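PDB 4M7S: S-adenosyl-L-methionine-dependent 2-deoxy-scyllo-inosamine dehydrogenase from Bacillus circulans, which catalyses the radical S-adenosyl-L-methionine-dependent two-electron oxidation of 2-deoxy-scyllo-inosamine to amino-dideoxy-scyllo-inosose in butirosin biosynthesis, using two [4Fe-4S] clusters. Local coordinates for residues M170-L175 and T215-M220; V184-E189 and S229-N234; V10-Q15 and K69-F74. All coordinates share one frame; numbering follows the deposited sequence.

Contact 1 of 3, residues M170-L175 and T215-M220; sequences MVPSNL and TSFRKM
Two flat groups of helix 212-222, the Phe217 ring and the Arg218 guanidinium, meet Pro172. The guanidinium offers its edge: Pro172 O lies close to its plane, 3.0 Å from Arg218 NE, and the N-H points almost straight at it, at 174°. On the acceptor side the geometry is less regular, because the donor is tilted 35° from the carbonyl plane. The far end of the group is held outside the contact, where Arg218 NH2 donates to Trp209 O and the guanidinium makes a cation-pi interaction with the Trp209 side chain. The Phe217 ring is approached obliquely by Pro172, whose CG reaches CE2 at 3.5 Å; the two side chains cross at about a right angle.

With chi1 at 84°, Arg218 CG sits between the backbone N and the carbonyl carbon, and a bend at chi3 brings NE round to Pro172 O. The start of the same chain packs as well, CB of Arg218 lying 3.8 Å from CB of Pro172. Ser173 adds a second polar link through water: its OG donates to the water over 2.6 Å, and the water donates to Arg218 O over 2.7 Å. Ser173 OG also rests 3.9 Å from Arg218 CB.

Together the segments bury 210 Å². They join the short helix 171-174, with few regular backbone bonds, to helix 212-222 within the iron-sulfur domain, where Pro172 also lines the cluster pocket. The Arg218 NE bond and the Ser173 water bridge add directional links to the packing of Pro172 on Phe217. The positive group is probably stabilised by the Pro172 and Trp209 carbonyls together with the indole.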
loop_
_atom_site.group_PDB
_atom_site.type_symbol
_atom_site.label_atom_id
_atom_site.label_comp_id
_atom_site.label_asym_id
_atom_site.label_seq_id
_atom_site.Cartn_x
_atom_site.Cartn_y
_atom_site.Cartn_z
HETATM N N MSE A 170 7.540 -5.775 -11.406
HETATM C CA MSE A 170 8.203 -4.560 -10.967
HETATM C C MSE A 170 7.641 -4.011 -9.660
HETATM O O MSE A 170 8.126 -2.999 -9.171
HETATM C CB MSE A 170 8.113 -3.488 -12.055
HETATM C CG MSE A 170 8.468 -3.971 -13.450
HETATM SE SE MSE A 170 10.211 -4.825 -13.509
HETATM C CE MSE A 170 11.228 -3.393 -12.660
ATOM N N VAL A 171 6.622 -4.659 -9.098
ATOM C CA VAL A 171 6.034 -4.177 -7.831
ATOM C C VAL A 171 7.083 -3.955 -6.729
ATOM O O VAL A 171 7.106 -2.884 -6.109
ATOM C CB VAL A 171 4.873 -5.069 -7.321
ATOM C CG1 VAL A 171 4.293 -4.518 -6.000
ATOM C CG2 VAL A 171 3.773 -5.182 -8.385
ATOM N N PRO A 172 7.975 -4.941 -6.489
ATOM C CA PRO A 172 8.976 -4.689 -5.438
ATOM C C PRO A 172 9.974 -3.577 -5.788
ATOM O O PRO A 172 10.743 -3.187 -4.911
ATOM C CB PRO A 172 9.729 -6.023 -5.328
ATOM C CG PRO A 172 8.824 -7.043 -5.957
ATOM C CD PRO A 172 8.084 -6.309 -7.033
ATOM N N SER A 173 9.971 -3.093 -7.029
ATOM C CA SER A 173 10.821 -1.967 -7.412
ATOM C C SER A 173 10.145 -0.607 -7.187
ATOM O O SER A 173 10.807 0.442 -7.245
ATOM C CB SER A 173 11.233 -2.083 -8.878
ATOM O OG SER A 173 11.884 -3.311 -9.122
ATOM N N ASN A 174 8.832 -0.627 -6.964
ATOM C CA ASN A 174 8.041 0.608 -6.904
ATOM C C ASN A 174 7.234 0.805 -5.626
ATOM O O ASN A 174 6.797 1.915 -5.318
ATOM C CB ASN A 174 7.066 0.663 -8.086
ATOM C CG ASN A 174 7.767 0.863 -9.403
ATOM O OD1 ASN A 174 8.520 1.818 -9.571
ATOM N ND2 ASN A 174 7.541 -0.049 -10.342
ATOM N N LEU A 175 7.024 -0.275 -4.891
ATOM C CA LEU A 175 6.031 -0.270 -3.824
ATOM C C LEU A 175 6.624 -0.812 -2.541
ATOM O O LEU A 175 7.278 -1.862 -2.540
ATOM C CB LEU A 175 4.838 -1.135 -4.255
ATOM C CG LEU A 175 3.515 -1.229 -3.482
ATOM C CD1 LEU A 175 3.393 -2.567 -2.776
ATOM C CD2 LEU A 175 3.325 -0.070 -2.509
ATOM N N THR A 215 16.795 -5.732 -1.910
ATOM C CA THR A 215 17.514 -5.478 -3.156
ATOM C C THR A 215 17.591 -6.705 -4.063
ATOM O O THR A 215 17.346 -6.618 -5.270
ATOM C CB THR A 215 18.924 -4.939 -2.864
ATOM O OG1 THR A 215 18.799 -3.699 -2.151
ATOM C CG2 THR A 215 19.695 -4.718 -4.150
ATOM N N SER A 216 17.936 -7.851 -3.489
ATOM C CA SER A 216 18.024 -9.063 -4.290
ATOM C C SER A 216 16.630 -9.513 -4.727
ATOM O O SER A 216 16.459 -10.026 -5.830
ATOM C CB SER A 216 18.752 -10.176 -3.535
ATOM O OG SER A 216 18.057 -10.538 -2.364
ATOM N N PHE A 217 15.630 -9.295 -3.873
ATOM C CA PHE A 217 14.268 -9.703 -4.207
ATOM C C PHE A 217 13.775 -8.931 -5.422
ATOM O O PHE A 217 13.241 -9.518 -6.358
ATOM C CB PHE A 217 13.315 -9.490 -3.023
ATOM C CG PHE A 217 11.914 -9.994 -3.264
ATOM C CD1 PHE A 217 11.646 -11.359 -3.296
ATOM C CD2 PHE A 217 10.861 -9.106 -3.440
ATOM C CE1 PHE A 217 10.352 -11.826 -3.506
ATOM C CE2 PHE A 217 9.563 -9.566 -3.642
ATOM C CZ PHE A 217 9.312 -10.922 -3.681
ATOM N N ARG A 218 13.955 -7.613 -5.417
ATOM C CA ARG A 218 13.424 -6.812 -6.512
ATOM C C ARG A 218 14.208 -7.073 -7.802
ATOM O O ARG A 218 13.645 -7.018 -8.894
ATOM C CB ARG A 218 13.348 -5.313 -6.159
ATOM C CG ARG A 218 14.623 -4.526 -6.370
ATOM C CD ARG A 218 14.376 -3.035 -6.124
ATOM N NE ARG A 218 13.693 -2.808 -4.856
ATOM C CZ ARG A 218 14.310 -2.529 -3.711
ATOM N NH1 ARG A 218 15.628 -2.416 -3.673
ATOM N NH2 ARG A 218 13.610 -2.347 -2.603
ATOM N N LYS A 219 15.500 -7.377 -7.666
ATOM C CA LYS A 219 16.338 -7.750 -8.809
ATOM C C LYS A 219 15.893 -9.092 -9.390
ATOM O O LYS A 219 15.817 -9.270 -10.609
ATOM C CB LYS A 219 17.808 -7.833 -8.375
ATOM C CG LYS A 219 18.750 -8.455 -9.398
ATOM C CD LYS A 219 20.051 -8.867 -8.722
ATOM C CE LYS A 219 20.536 -7.769 -7.776
ATOM N NZ LYS A 219 21.351 -8.298 -6.638
HETATM N N MSE A 220 15.608 -10.031 -8.495
HETATM C CA MSE A 220 15.172 -11.380 -8.851
HETATM C C MSE A 220 13.825 -11.331 -9.589
HETATM O O MSE A 220 13.617 -12.045 -10.570
HETATM C CB MSE A 220 15.060 -12.203 -7.559
HETATM C CG MSE A 220 14.583 -13.636 -7.691
HETATM SE SE MSE A 220 13.943 -14.357 -5.976
HETATM C CE MSE A 220 15.550 -14.140 -4.905
HETATM O O HOH W 1 11.226 -5.787 -9.128
#

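Contact 2 of 3, residues V184-E189 and S229-N234; sequences VLPCFE and SDLCKN. With SF4 (iron/sulfur cluster), chain B.
The auxiliary [4Fe-4S] site of the iron-sulfur domain brings Leu231 against Pro186, Cys187 and the backbone of Glu189. Leu231 CD1 lies 4.1 Å from Pro186 CG and 4.5 Å from Cys187 CB, and CD2 of the same leucine meets the carbonyl carbon C of Glu189. Both methyls also face the cluster, CD2 coming nearer, 3.8 Å from S4 of the cluster. The same sulfide is met by Glu189 CB at 3.7 Å, so both segments supply carbon atoms to one corner of the cubane. No hydrogen bond crosses between them.

The metal supplies the strong link. Cys187 SG binds iron FE3 at 2.5 Å and Cys232 SG binds iron FE2 at 2.3 Å, each segment giving one thiolate. This is the shortened SPASM-type domain of the radical SAM superfamily; Cys169 and Cys235 also line the pocket, consistent with their holding the remaining irons.

Each ligand is positioned by its own loop. Cys187 SG, anti to its backbone N at chi1 172°, accepts a hydrogen bond from Glu189 N over 3.0 Å, at 166°, an N-H...S contact that probably tempers the charge on the thiolate. One face of the Phe188 ring is centred on that sulfur. In the other loop Ser229 OG accepts from Cys232 N over 3.1 Å, an ST motif that fixes the peptide carrying the second ligand. Helix 212-222 borders the site, with Phe214 and Phe217 packed on Pro186.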
loop_
_atom_site.group_PDB
_atom_site.type_symbol
_atom_site.label_atom_id
_atom_site.label_comp_id
_atom_site.label_asym_id
_atom_site.label_seq_id
_atom_site.Cartn_x
_atom_site.Cartn_y
_atom_site.Cartn_z
ATOM N N VAL A 184 7.655 -4.146 6.940
ATOM C CA VAL A 184 7.720 -3.678 5.565
ATOM C C VAL A 184 7.667 -4.880 4.619
ATOM O O VAL A 184 8.458 -5.818 4.748
ATOM C CB VAL A 184 8.994 -2.860 5.329
ATOM C CG1 VAL A 184 9.027 -2.312 3.898
ATOM C CG2 VAL A 184 9.073 -1.719 6.349
ATOM N N LEU A 185 6.725 -4.852 3.680
ATOM C CA LEU A 185 6.555 -5.940 2.716
ATOM C C LEU A 185 6.834 -5.385 1.314
ATOM O O LEU A 185 6.679 -4.181 1.077
ATOM C CB LEU A 185 5.129 -6.508 2.788
ATOM C CG LEU A 185 4.529 -6.726 4.179
ATOM C CD1 LEU A 185 3.066 -7.152 4.068
ATOM C CD2 LEU A 185 5.327 -7.751 4.994
ATOM N N PRO A 186 7.233 -6.259 0.375
ATOM C CA PRO A 186 7.598 -5.814 -0.971
ATOM C C PRO A 186 6.402 -5.726 -1.904
ATOM O O PRO A 186 6.575 -5.312 -3.046
ATOM C CB PRO A 186 8.526 -6.936 -1.452
ATOM C CG PRO A 186 7.972 -8.150 -0.808
ATOM C CD PRO A 186 7.504 -7.697 0.563
ATOM N N CYS A 187 5.211 -6.099 -1.429
ATOM C CA CYS A 187 4.047 -6.192 -2.309
ATOM C C CYS A 187 2.693 -6.235 -1.581
ATOM O O CYS A 187 2.600 -6.689 -0.441
ATOM C CB CYS A 187 4.159 -7.437 -3.178
ATOM S SG CYS A 187 2.664 -7.735 -4.098
ATOM N N PHE A 188 1.651 -5.773 -2.263
ATOM C CA PHE A 188 0.305 -5.699 -1.681
ATOM C C PHE A 188 -0.315 -7.093 -1.594
ATOM O O PHE A 188 -1.353 -7.285 -0.957
ATOM C CB PHE A 188 -0.584 -4.813 -2.557
ATOM C CG PHE A 188 -0.518 -5.168 -4.016
ATOM C CD1 PHE A 188 -1.267 -6.227 -4.526
ATOM C CD2 PHE A 188 0.325 -4.472 -4.873
ATOM C CE1 PHE A 188 -1.184 -6.578 -5.867
ATOM C CE2 PHE A 188 0.406 -4.810 -6.213
ATOM C CZ PHE A 188 -0.352 -5.868 -6.712
ATOM N N GLU A 189 0.316 -8.057 -2.262
ATOM C CA GLU A 189 -0.141 -9.445 -2.262
ATOM C C GLU A 189 0.259 -10.192 -0.989
ATOM O O GLU A 189 -0.372 -11.182 -0.619
ATOM C CB GLU A 189 0.437 -10.194 -3.470
ATOM C CG GLU A 189 -0.142 -9.793 -4.821
ATOM C CD GLU A 189 -1.489 -10.444 -5.102
ATOM O OE1 GLU A 189 -1.724 -11.583 -4.643
ATOM O OE2 GLU A 189 -2.317 -9.813 -5.787
ATOM N N SER A 229 10.625 -17.533 -5.455
ATOM C CA SER A 229 10.023 -16.908 -4.285
ATOM C C SER A 229 8.748 -17.624 -3.826
ATOM O O SER A 229 7.854 -17.883 -4.625
ATOM C CB SER A 229 9.669 -15.455 -4.608
ATOM O OG SER A 229 8.823 -14.936 -3.607
ATOM N N ASP A 230 8.648 -17.914 -2.534
ATOM C CA ASP A 230 7.438 -18.533 -1.999
ATOM C C ASP A 230 6.241 -17.587 -2.073
ATOM O O ASP A 230 5.089 -18.026 -2.051
ATOM C CB ASP A 230 7.654 -18.989 -0.556
ATOM C CG ASP A 230 8.518 -20.237 -0.459
ATOM O OD1 ASP A 230 8.699 -20.926 -1.492
ATOM O OD2 ASP A 230 9.002 -20.533 0.657
ATOM N N LEU A 231 6.523 -16.289 -2.148
ATOM C CA LEU A 231 5.483 -15.282 -2.324
ATOM C C LEU A 231 4.989 -15.326 -3.765
ATOM O O LEU A 231 3.792 -15.441 -4.018
ATOM C CB LEU A 231 6.045 -13.887 -2.036
ATOM C CG LEU A 231 5.190 -12.770 -1.433
ATOM C CD1 LEU A 231 5.743 -11.390 -1.842
ATOM C CD2 LEU A 231 3.676 -12.898 -1.703
ATOM N N CYS A 232 5.923 -15.246 -4.708
ATOM C CA CYS A 232 5.575 -14.982 -6.112
ATOM C C CYS A 232 5.271 -16.199 -6.978
ATOM O O CYS A 232 4.565 -16.082 -7.981
ATOM C CB CYS A 232 6.685 -14.159 -6.772
ATOM S SG CYS A 232 7.080 -12.676 -5.816
ATOM N N LYS A 233 5.794 -17.361 -6.604
ATOM C CA LYS A 233 5.738 -18.534 -7.478
ATOM C C LYS A 233 4.316 -18.969 -7.852
ATOM O O LYS A 233 4.108 -19.589 -8.888
ATOM C CB LYS A 233 6.517 -19.696 -6.858
ATOM C CG LYS A 233 5.901 -20.242 -5.581
ATOM C CD LYS A 233 6.835 -21.239 -4.915
ATOM C CE LYS A 233 6.116 -21.989 -3.803
ATOM N NZ LYS A 233 7.032 -22.926 -3.096
ATOM N N ASN A 234 3.340 -18.638 -7.013
ATOM C CA ASN A 234 1.954 -18.981 -7.303
ATOM C C ASN A 234 1.117 -17.750 -7.612
ATOM O O ASN A 234 -0.108 -17.836 -7.742
ATOM C CB ASN A 234 1.348 -19.768 -6.145
ATOM C CG ASN A 234 2.000 -21.119 -5.971
ATOM O OD1 ASN A 234 2.309 -21.797 -6.950
ATOM N ND2 ASN A 234 2.228 -21.513 -4.724
HETATM FE FE1 SF4 B . 2.891 -11.214 -7.442
HETATM FE FE2 SF4 B . 5.367 -11.327 -6.404
HETATM FE FE3 SF4 B . 3.662 -9.400 -5.663
HETATM FE FE4 SF4 B . 4.778 -9.378 -8.078
HETATM S S1 SF4 B . 5.908 -9.111 -6.088
HETATM S S2 SF4 B . 2.564 -8.955 -7.638
HETATM S S3 SF4 B . 4.824 -11.608 -8.609
HETATM S S4 SF4 B . 3.388 -11.641 -5.228
#

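Contact 3 of 3, residues V10-Q15 and K69-F74; sequences VEVNSQ and KNLDLF
In the partial TIM barrel of the radical SAM fold, the loop that leaves strand 7-10 on its way to the cluster cysteine Cys16 packs Val12 against the start of helix 71-81. Val12 CB approaches the Phe74 ring obliquely, coming 3.8 Å from Phe74 CD2, and Val12 CG1 adds to the contact. The two side chains run past each other in opposite directions. At chi1 -56° CG1 of the valine lies anti to the carbonyl carbon and CG2 between the backbone N and the carbonyl carbon, where Val12 CG2 is 4.4 Å from Leu71 CD1; the valine thereby touches two residues of the first helical turn, Leu71 and Phe74.

The phenylalanine has further neighbours. Asn70 O stands 3.4 Å above one face of the Phe74 ring, displaced toward its rim, and also accepts the backbone bond from Phe74 N. Tyr41 of helix 38-50 stacks with the ring and touches Val12 too.

No hydrogen bond joins the segments, and the 118 Å² they bury come almost wholly from three enclosed hydrocarbon side chains. Adhesion here therefore rests on dispersion and exclusion of water, and the shape of the side chains, rather than bond direction, sets how loop and helix fit.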
loop_
_atom_site.group_PDB
_atom_site.type_symbol
_atom_site.label_atom_id
_atom_site.label_comp_id
_atom_site.label_asym_id
_atom_site.label_seq_id
_atom_site.Cartn_x
_atom_site.Cartn_y
_atom_site.Cartn_z
ATOM N N VAL A 10 0.264 2.211 3.626
ATOM C CA VAL A 10 0.361 2.163 5.081
ATOM C C VAL A 10 -0.917 1.591 5.703
ATOM O O VAL A 10 -2.003 2.162 5.552
ATOM C CB VAL A 10 0.640 3.552 5.648
ATOM C CG1 VAL A 10 0.944 3.476 7.138
ATOM C CG2 VAL A 10 1.826 4.191 4.916
ATOM N N GLU A 11 -0.787 0.467 6.400
ATOM C CA GLU A 11 -1.924 -0.127 7.096
ATOM C C GLU A 11 -2.222 0.639 8.391
ATOM O O GLU A 11 -1.899 0.170 9.489
ATOM C CB GLU A 11 -1.639 -1.600 7.407
ATOM C CG GLU A 11 -2.868 -2.428 7.754
ATOM C CD GLU A 11 -2.529 -3.882 8.051
ATOM O OE1 GLU A 11 -1.391 -4.157 8.516
ATOM O OE2 GLU A 11 -3.402 -4.745 7.808
ATOM N N VAL A 12 -2.839 1.814 8.272
ATOM C CA VAL A 12 -3.160 2.611 9.469
ATOM C C VAL A 12 -4.225 1.928 10.342
ATOM O O VAL A 12 -4.384 2.249 11.517
ATOM C CB VAL A 12 -3.557 4.063 9.120
ATOM C CG1 VAL A 12 -2.447 4.722 8.302
ATOM C CG2 VAL A 12 -4.884 4.098 8.351
ATOM N N ASN A 13 -4.957 0.982 9.762
ATOM C CA ASN A 13 -5.787 0.096 10.567
ATOM C C ASN A 13 -6.035 -1.198 9.815
ATOM O O ASN A 13 -6.091 -1.205 8.588
ATOM C CB ASN A 13 -7.103 0.764 10.958
ATOM C CG ASN A 13 -8.067 0.855 9.810
ATOM O OD1 ASN A 13 -7.829 1.595 8.854
ATOM N ND2 ASN A 13 -9.171 0.106 9.891
ATOM N N SER A 14 -6.196 -2.293 10.549
ATOM C CA SER A 14 -6.203 -3.617 9.919
ATOM C C SER A 14 -7.604 -4.189 9.701
ATOM O O SER A 14 -7.773 -5.153 8.960
ATOM C CB SER A 14 -5.396 -4.587 10.769
ATOM O OG SER A 14 -5.984 -4.706 12.051
ATOM N N GLN A 15 -8.608 -3.612 10.353
ATOM C CA GLN A 15 -9.966 -4.139 10.226
ATOM C C GLN A 15 -10.662 -3.527 9.021
ATOM O O GLN A 15 -10.433 -2.370 8.677
ATOM C CB GLN A 15 -10.812 -3.904 11.497
ATOM C CG GLN A 15 -12.212 -4.568 11.435
ATOM C CD GLN A 15 -13.048 -4.424 12.710
ATOM O OE1 GLN A 15 -13.094 -3.357 13.330
ATOM N NE2 GLN A 15 -13.724 -5.504 13.096
ATOM N N LYS A 69 -9.534 5.623 13.547
ATOM C CA LYS A 69 -10.021 6.730 14.366
ATOM C C LYS A 69 -9.088 7.939 14.309
ATOM O O LYS A 69 -9.498 9.051 14.621
ATOM C CB LYS A 69 -10.295 6.288 15.807
ATOM C CG LYS A 69 -9.087 6.012 16.688
ATOM C CD LYS A 69 -9.552 5.322 17.981
ATOM C CE LYS A 69 -8.547 5.453 19.125
ATOM N NZ LYS A 69 -7.366 4.541 19.028
ATOM N N ASN A 70 -7.848 7.712 13.873
ATOM C CA ASN A 70 -6.845 8.773 13.778
ATOM C C ASN A 70 -6.617 9.220 12.348
ATOM O O ASN A 70 -5.624 9.885 12.067
ATOM C CB ASN A 70 -5.495 8.299 14.331
ATOM C CG ASN A 70 -5.467 8.243 15.831
ATOM O OD1 ASN A 70 -5.847 9.198 16.507
ATOM N ND2 ASN A 70 -5.010 7.118 16.373
ATOM N N LEU A 71 -7.521 8.858 11.442
ATOM C CA LEU A 71 -7.298 9.147 10.028
ATOM C C LEU A 71 -7.037 10.634 9.728
ATOM O O LEU A 71 -6.098 10.959 9.007
ATOM C CB LEU A 71 -8.437 8.612 9.154
ATOM C CG LEU A 71 -8.104 8.774 7.665
ATOM C CD1 LEU A 71 -6.924 7.888 7.271
ATOM C CD2 LEU A 71 -9.318 8.520 6.781
ATOM N N ASP A 72 -7.847 11.532 10.277
ATOM C CA ASP A 72 -7.670 12.957 9.994
ATOM C C ASP A 72 -6.291 13.433 10.423
ATOM O O ASP A 72 -5.625 14.158 9.688
ATOM C CB ASP A 72 -8.733 13.811 10.699
ATOM C CG ASP A 72 -10.124 13.645 10.093
ATOM O OD1 ASP A 72 -10.269 12.919 9.085
ATOM O OD2 ASP A 72 -11.073 14.250 10.636
ATOM N N LEU A 73 -5.892 13.028 11.625
ATOM C CA LEU A 73 -4.571 13.312 12.174
ATOM C C LEU A 73 -3.487 12.816 11.223
ATOM O O LEU A 73 -2.558 13.555 10.876
ATOM C CB LEU A 73 -4.437 12.585 13.515
ATOM C CG LEU A 73 -3.401 12.910 14.598
ATOM C CD1 LEU A 73 -2.546 11.703 14.869
ATOM C CD2 LEU A 73 -2.562 14.149 14.299
ATOM N N PHE A 74 -3.609 11.554 10.812
ATOM C CA PHE A 74 -2.629 10.931 9.925
ATOM C C PHE A 74 -2.547 11.631 8.574
ATOM O O PHE A 74 -1.458 11.827 8.038
ATOM C CB PHE A 74 -2.931 9.439 9.724
ATOM C CG PHE A 74 -2.719 8.606 10.962
ATOM C CD1 PHE A 74 -2.008 9.105 12.036
ATOM C CD2 PHE A 74 -3.230 7.317 11.043
ATOM C CE1 PHE A 74 -1.807 8.341 13.172
ATOM C CE2 PHE A 74 -3.034 6.548 12.174
ATOM C CZ PHE A 74 -2.322 7.059 13.238
#

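Overall arrangement
Contacts 1 and 2 form one continuous region: their centres lie about 10 Å apart, their segments alternate along the chain, and all four belong to the iron-sulfur domain. Phe217 joins them, its CE2 lying 3.5 Å from Pro186 CG and its CZ 3.6 Å from Cys232 SG. The Pro172 side chain is about 4 Å from the cluster that contact 2 ligates, so contact 1 adjoins the same auxiliary site. Contact 3 lies in the radical SAM domain, on the opposite side of the chain's centre, with its centre about 26 Å from that of contact 1 and about 23 Å from that of contact 2. The cluster assigned to S-adenosylmethionine chemistry is about 12 Å from the side chains of Val12 and Glu189.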